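Local coordinates for HicB3 antitoxin (Yersinia pestis, PDB 4P78), which is the antitoxin of a toxin-antitoxin pair and binds the HicA3 toxin, probably holding it in an inactive complex, at residues M1-K9 / D15-G23. Sequence-based numbering, arbitrary orientation.
Sequences MIYPIFIFK and DGYFPDIDG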
ATOM      1  N   MET A   1      13.875   5.732   5.501  1.00 46.26           N
ATOM      2  CA  MET A   1      13.310   5.632   4.163  1.00 42.51           C
ATOM      3  C   MET A   1      12.055   4.751   4.144  1.00 44.60           C
ATOM      4  O   MET A   1      12.017   3.688   4.779  1.00 37.13           O
ATOM      5  CB  MET A   1      14.358   5.087   3.192  1.00 47.26           C
ATOM      6  CG  MET A   1      13.826   4.802   1.800  1.00 46.78           C
ATOM      7  SD  MET A   1      15.159   4.571   0.619  1.00 56.25           S
ATOM      8  CE  MET A   1      16.272   3.530   1.567  1.00 54.81           C
ATOM      9  N   ILE A   2      11.030   5.213   3.425  1.00 41.07           N
ATOM     10  CA  ILE A   2       9.773   4.483   3.296  1.00 36.64           C
ATOM     11  C   ILE A   2       9.886   3.365   2.272  1.00 31.58           C
ATOM     12  O   ILE A   2      10.231   3.604   1.118  1.00 33.26           O
ATOM     13  CB  ILE A   2       8.604   5.403   2.876  1.00 37.78           C
ATOM     14  CG1 ILE A   2       8.380   6.499   3.908  1.00 42.58           C
ATOM     15  CG2 ILE A   2       7.310   4.598   2.752  1.00 34.93           C
ATOM     16  CD1 ILE A   2       7.798   5.970   5.183  1.00 48.40           C
ATOM     17  N   TYR A   3       9.574   2.144   2.699  1.00 30.65           N
ATOM     18  CA  TYR A   3       9.562   1.008   1.795  1.00 28.21           C
ATOM     19  C   TYR A   3       8.170   0.437   1.601  1.00 24.99           C
ATOM     20  O   TYR A   3       7.371   0.385   2.539  1.00 27.21           O
ATOM     21  CB  TYR A   3      10.495  -0.094   2.304  1.00 33.38           C
ATOM     22  CG  TYR A   3      11.917   0.061   1.842  1.00 38.76           C
ATOM     23  CD1 TYR A   3      12.842   0.771   2.596  1.00 41.43           C
ATOM     24  CD2 TYR A   3      12.340  -0.510   0.647  1.00 39.14           C
ATOM     25  CE1 TYR A   3      14.152   0.908   2.163  1.00 40.31           C
ATOM     26  CE2 TYR A   3      13.640  -0.382   0.216  1.00 38.96           C
ATOM     27  CZ  TYR A   3      14.544   0.325   0.975  1.00 43.71           C
ATOM     28  OH  TYR A   3      15.848   0.447   0.528  1.00 48.14           O
ATOM     29  N   PRO A   4       7.879  -0.006   0.373  1.00 25.71           N
ATOM     30  CA  PRO A   4       6.632  -0.726   0.102  1.00 24.26           C
ATOM     31  C   PRO A   4       6.718  -2.154   0.601  1.00 24.78           C
ATOM     32  O   PRO A   4       7.792  -2.762   0.497  1.00 22.89           O
ATOM     33  CB  PRO A   4       6.528  -0.706  -1.416  1.00 22.01           C
ATOM     34  CG  PRO A   4       7.968  -0.599  -1.888  1.00 25.87           C
ATOM     35  CD  PRO A   4       8.697   0.192  -0.841  1.00 24.83           C
ATOM     36  N   ILE A   5       5.617  -2.668   1.142  1.00 21.33           N
ATOM     37  CA  ILE A   5       5.482  -4.098   1.406  1.00 21.03           C
ATOM     38  C   ILE A   5       4.191  -4.597   0.769  1.00 20.87           C
ATOM     39  O   ILE A   5       3.235  -3.837   0.618  1.00 23.96           O
ATOM     40  CB  ILE A   5       5.483  -4.423   2.922  1.00 22.58           C
ATOM     41  CG1 ILE A   5       4.422  -3.603   3.657  1.00 21.83           C
ATOM     42  CG2 ILE A   5       6.887  -4.191   3.535  1.00 22.26           C
ATOM     43  CD1 ILE A   5       4.217  -4.033   5.109  1.00 23.77           C
ATOM     44  N   PHE A   6       4.179  -5.858   0.350  1.00 20.49           N
ATOM     45  CA  PHE A   6       2.963  -6.499  -0.139  1.00 21.07           C
ATOM     46  C   PHE A   6       2.493  -7.410   0.976  1.00 23.59           C
ATOM     47  O   PHE A   6       3.268  -8.249   1.437  1.00 22.49           O
ATOM     48  CB  PHE A   6       3.204  -7.325  -1.418  1.00 21.82           C
ATOM     49  CG  PHE A   6       3.426  -6.515  -2.661  1.00 18.64           C
ATOM     50  CD1 PHE A   6       3.396  -5.129  -2.637  1.00 19.51           C
ATOM     51  CD2 PHE A   6       3.647  -7.150  -3.869  1.00 21.16           C
ATOM     52  CE1 PHE A   6       3.597  -4.407  -3.790  1.00 22.08           C
ATOM     53  CE2 PHE A   6       3.842  -6.428  -5.029  1.00 20.46           C
ATOM     54  CZ  PHE A   6       3.814  -5.058  -4.987  1.00 20.21           C
ATOM     55  N   ILE A   7       1.252  -7.256   1.442  1.00 23.31           N
ATOM     56  CA  ILE A   7       0.788  -8.156   2.479  1.00 22.11           C
ATOM     57  C   ILE A   7      -0.522  -8.864   2.138  1.00 27.77           C
ATOM     58  O   ILE A   7      -1.337  -8.389   1.342  1.00 27.56           O
ATOM     59  CB  ILE A   7       0.631  -7.437   3.837  1.00 23.69           C
ATOM     60  CG1 ILE A   7      -0.548  -6.487   3.840  1.00 28.86           C
ATOM     61  CG2 ILE A   7       1.912  -6.708   4.223  1.00 27.46           C
ATOM     62  CD1 ILE A   7      -0.768  -5.847   5.188  1.00 33.50           C
ATOM     63  N   PHE A   8      -0.701 -10.010   2.783  1.00 23.83           N
ATOM     64  CA  PHE A   8      -1.762 -10.950   2.470  1.00 25.08           C
ATOM     65  C   PHE A   8      -2.358 -11.450   3.767  1.00 26.43           C
ATOM     66  O   PHE A   8      -1.636 -11.677   4.742  1.00 26.22           O
ATOM     67  CB  PHE A   8      -1.223 -12.121   1.644  1.00 22.07           C
ATOM     68  CG  PHE A   8      -0.522 -11.699   0.402  1.00 27.28           C
ATOM     69  CD1 PHE A   8      -1.206 -11.612  -0.800  1.00 26.07           C
ATOM     70  CD2 PHE A   8       0.824 -11.362   0.433  1.00 23.89           C
ATOM     71  CE1 PHE A   8      -0.551 -11.214  -1.952  1.00 25.31           C
ATOM     72  CE2 PHE A   8       1.468 -10.953  -0.714  1.00 21.98           C
ATOM     73  CZ  PHE A   8       0.773 -10.876  -1.909  1.00 22.37           C
ATOM     74  N   LYS A   9      -3.673 -11.613   3.788  1.00 29.44           N
ATOM     75  CA  LYS A   9      -4.361 -12.091   4.985  1.00 32.66           C
ATOM     76  C   LYS A   9      -4.051 -13.561   5.288  1.00 31.26           C
ATOM     77  O   LYS A   9      -4.050 -14.392   4.387  1.00 32.63           O
ATOM     78  CB  LYS A   9      -5.865 -11.901   4.829  1.00 32.76           C
ATOM     79  CG  LYS A   9      -6.487 -11.070   5.926  1.00 39.47           C
ATOM     80  CD  LYS A   9      -6.405 -11.789   7.239  1.00 40.75           C
ATOM     81  CE  LYS A   9      -6.570 -10.836   8.414  1.00 40.80           C
ATOM     82  NZ  LYS A   9      -6.198 -11.516   9.689  1.00 43.16           N
ATOM     83  N   ASP A  15       0.832 -11.874   6.399  1.00 24.44           N
ATOM     84  CA  ASP A  15       2.241 -12.000   6.046  1.00 24.30           C
ATOM     85  C   ASP A  15       2.483 -11.337   4.701  1.00 22.70           C
ATOM     86  O   ASP A  15       1.540 -10.857   4.062  1.00 24.60           O
ATOM     87  CB  ASP A  15       2.683 -13.470   6.048  1.00 22.06           C
ATOM     88  CG  ASP A  15       1.903 -14.338   5.068  1.00 27.32           C
ATOM     89  OD1 ASP A  15       1.822 -15.559   5.309  1.00 27.30           O
ATOM     90  OD2 ASP A  15       1.390 -13.829   4.045  1.00 26.46           O
ATOM     91  N   GLY A  16       3.742 -11.284   4.280  1.00 20.88           N
ATOM     92  CA  GLY A  16       4.058 -10.753   2.974  1.00 20.32           C
ATOM     93  C   GLY A  16       5.546 -10.614   2.758  1.00 22.31           C
ATOM     94  O   GLY A  16       6.336 -11.298   3.402  1.00 20.58           O
ATOM     95  N   TYR A  17       5.921  -9.716   1.854  1.00 21.75           N
ATOM     96  CA  TYR A  17       7.316  -9.554   1.460  1.00 24.26           C
ATOM     97  C   TYR A  17       7.547  -8.141   0.940  1.00 22.97           C
ATOM     98  O   TYR A  17       6.586  -7.407   0.679  1.00 20.32           O
ATOM     99  CB  TYR A  17       7.701 -10.592   0.391  1.00 20.00           C
ATOM    100  CG  TYR A  17       6.714 -10.667  -0.762  1.00 21.48           C
ATOM    101  CD1 TYR A  17       6.831  -9.816  -1.864  1.00 20.98           C
ATOM    102  CD2 TYR A  17       5.662 -11.587  -0.749  1.00 20.31           C
ATOM    103  CE1 TYR A  17       5.929  -9.876  -2.919  1.00 21.32           C
ATOM    104  CE2 TYR A  17       4.751 -11.647  -1.794  1.00 20.08           C
ATOM    105  CZ  TYR A  17       4.889 -10.789  -2.875  1.00 21.59           C
ATOM    106  OH  TYR A  17       3.994 -10.855  -3.918  1.00 21.75           O
ATOM    107  N   PHE A  18       8.815  -7.760   0.829  1.00 20.06           N
ATOM    108  CA  PHE A  18       9.204  -6.528   0.156  1.00 22.87           C
ATOM    109  C   PHE A  18       9.249  -6.799  -1.338  1.00 22.48           C
ATOM    110  O   PHE A  18      10.041  -7.630  -1.787  1.00 21.63           O
ATOM    111  CB  PHE A  18      10.580  -6.041   0.632  1.00 21.39           C
ATOM    112  CG  PHE A  18      10.625  -5.598   2.081  1.00 24.28           C
ATOM    113  CD1 PHE A  18      10.431  -4.264   2.424  1.00 22.36           C
ATOM    114  CD2 PHE A  18      10.895  -6.505   3.090  1.00 23.00           C
ATOM    115  CE1 PHE A  18      10.503  -3.851   3.740  1.00 21.21           C
ATOM    116  CE2 PHE A  18      10.960  -6.093   4.411  1.00 23.53           C
ATOM    117  CZ  PHE A  18      10.766  -4.764   4.734  1.00 24.67           C
ATOM    118  N   PRO A  19       8.411  -6.109  -2.123  1.00 24.38           N
ATOM    119  CA  PRO A  19       8.451  -6.360  -3.571  1.00 21.52           C
ATOM    120  C   PRO A  19       9.792  -5.961  -4.207  1.00 21.82           C
ATOM    121  O   PRO A  19      10.129  -6.473  -5.265  1.00 25.20           O
ATOM    122  CB  PRO A  19       7.303  -5.486  -4.108  1.00 23.28           C
ATOM    123  CG  PRO A  19       7.189  -4.371  -3.104  1.00 23.72           C
ATOM    124  CD  PRO A  19       7.439  -5.057  -1.773  1.00 23.02           C
ATOM    125  N   ASP A  20      10.548  -5.074  -3.574  1.00 20.89           N
ATOM    126  CA  ASP A  20      11.861  -4.700  -4.105  1.00 24.14           C
ATOM    127  C   ASP A  20      12.996  -5.577  -3.563  1.00 28.73           C
ATOM    128  O   ASP A  20      14.153  -5.449  -3.979  1.00 26.72           O
ATOM    129  CB  ASP A  20      12.172  -3.244  -3.790  1.00 22.64           C
ATOM    130  CG  ASP A  20      11.141  -2.294  -4.384  1.00 32.00           C
ATOM    131  OD1 ASP A  20      11.026  -2.233  -5.622  1.00 34.37           O
ATOM    132  OD2 ASP A  20      10.432  -1.636  -3.606  1.00 30.44           O
ATOM    133  N   ILE A  21      12.678  -6.447  -2.618  1.00 22.70           N
ATOM    134  CA  ILE A  21      13.721  -7.258  -2.003  1.00 25.46           C
ATOM    135  C   ILE A  21      13.322  -8.724  -2.108  1.00 26.20           C
ATOM    136  O   ILE A  21      12.627  -9.249  -1.237  1.00 24.68           O
ATOM    137  CB  ILE A  21      13.960  -6.839  -0.535  1.00 23.81           C
ATOM    138  CG1 ILE A  21      13.973  -5.306  -0.429  1.00 25.06           C
ATOM    139  CG2 ILE A  21      15.263  -7.426  -0.006  1.00 24.99           C
ATOM    140  CD1 ILE A  21      14.243  -4.794   0.961  1.00 26.31           C
ATOM    141  N   ASP A  22      13.720  -9.346  -3.219  1.00 26.65           N
ATOM    142  CA  ASP A  22      13.423 -10.749  -3.489  1.00 29.15           C
ATOM    143  C   ASP A  22      13.892 -11.635  -2.352  1.00 26.90           C
ATOM    144  O   ASP A  22      15.076 -11.630  -2.014  1.00 25.64           O
ATOM    145  CB  ASP A  22      14.099 -11.223  -4.783  1.00 35.61           C
ATOM    146  CG  ASP A  22      13.358 -10.789  -6.034  1.00 43.43           C
ATOM    147  OD1 ASP A  22      12.139 -10.487  -5.974  1.00 37.53           O
ATOM    148  OD2 ASP A  22      14.013 -10.769  -7.092  1.00 45.08           O
ATOM    149  N   GLY A  23      12.963 -12.395  -1.785  1.00 26.05           N
ATOM    150  CA  GLY A  23      13.274 -13.388  -0.769  1.00 23.87           C
ATOM    151  C   GLY A  23      13.083 -12.894   0.649  1.00 22.01           C
ATOM    152  O   GLY A  23      13.245 -13.655   1.608  1.00 21.50           O
TER
HETATM  153  O   HOH W   1      10.091  -3.253  -1.121  1.00 21.39           O
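Phe6 pairs with Tyr17 and Phe8 with Asp15 as antiparallel hydrogen-bonded pairs, each closed by two backbone bonds. The straightest runs from Phe6 N to Tyr17 O, 2.9 Å with an N-H...O angle of 172°. Between them Ile7 faces Gly16 in a non-hydrogen-bonded pair. Here Gly16 CA comes 3.0 Å from Phe6 O in a CA-H...O contact.

Phe6, Phe8 and Tyr17 form an aromatic cluster on one face of the sheet. Tyr17 has CG between its backbone N and carbonyl carbon (chi1 49°), which swings the ring across to the neighbouring strand. Phe6 CB sits over one face of this ring. Phe8 CE2 meets Tyr17 CE2 at 3.5 Å, but the two rings are slid apart and barely overlap. Pro19 CB lies over a face of the Phe6 ring, 3.7 Å from its centroid, in a CH-pi contact. Helix 70-75 packs on this side through Arg71 and Leu72.

The two strands make a beta hairpin at the centre of the antiparallel sheet of the HicB-like fold. Ser50 of the HicA3 toxin chain hydrogen-bonds Asp15 OD2.

On the other face, Ile5 CG2 stands over the Phe18 ring, 3.6 Å from CE1. Helix 31-52 adds Ala38 to Phe18. Beyond the paired residues, a type I turn runs from Phe18 to Ile21. A water bridges it to the first strand: it donates to Pro4 O and Asp20 OD2 and accepts from Asp20 N. Tyr66 OH also hydrogen-bonds Asp20 OD2, and Pro4 CG packs 4.0 Å from Pro19 CG.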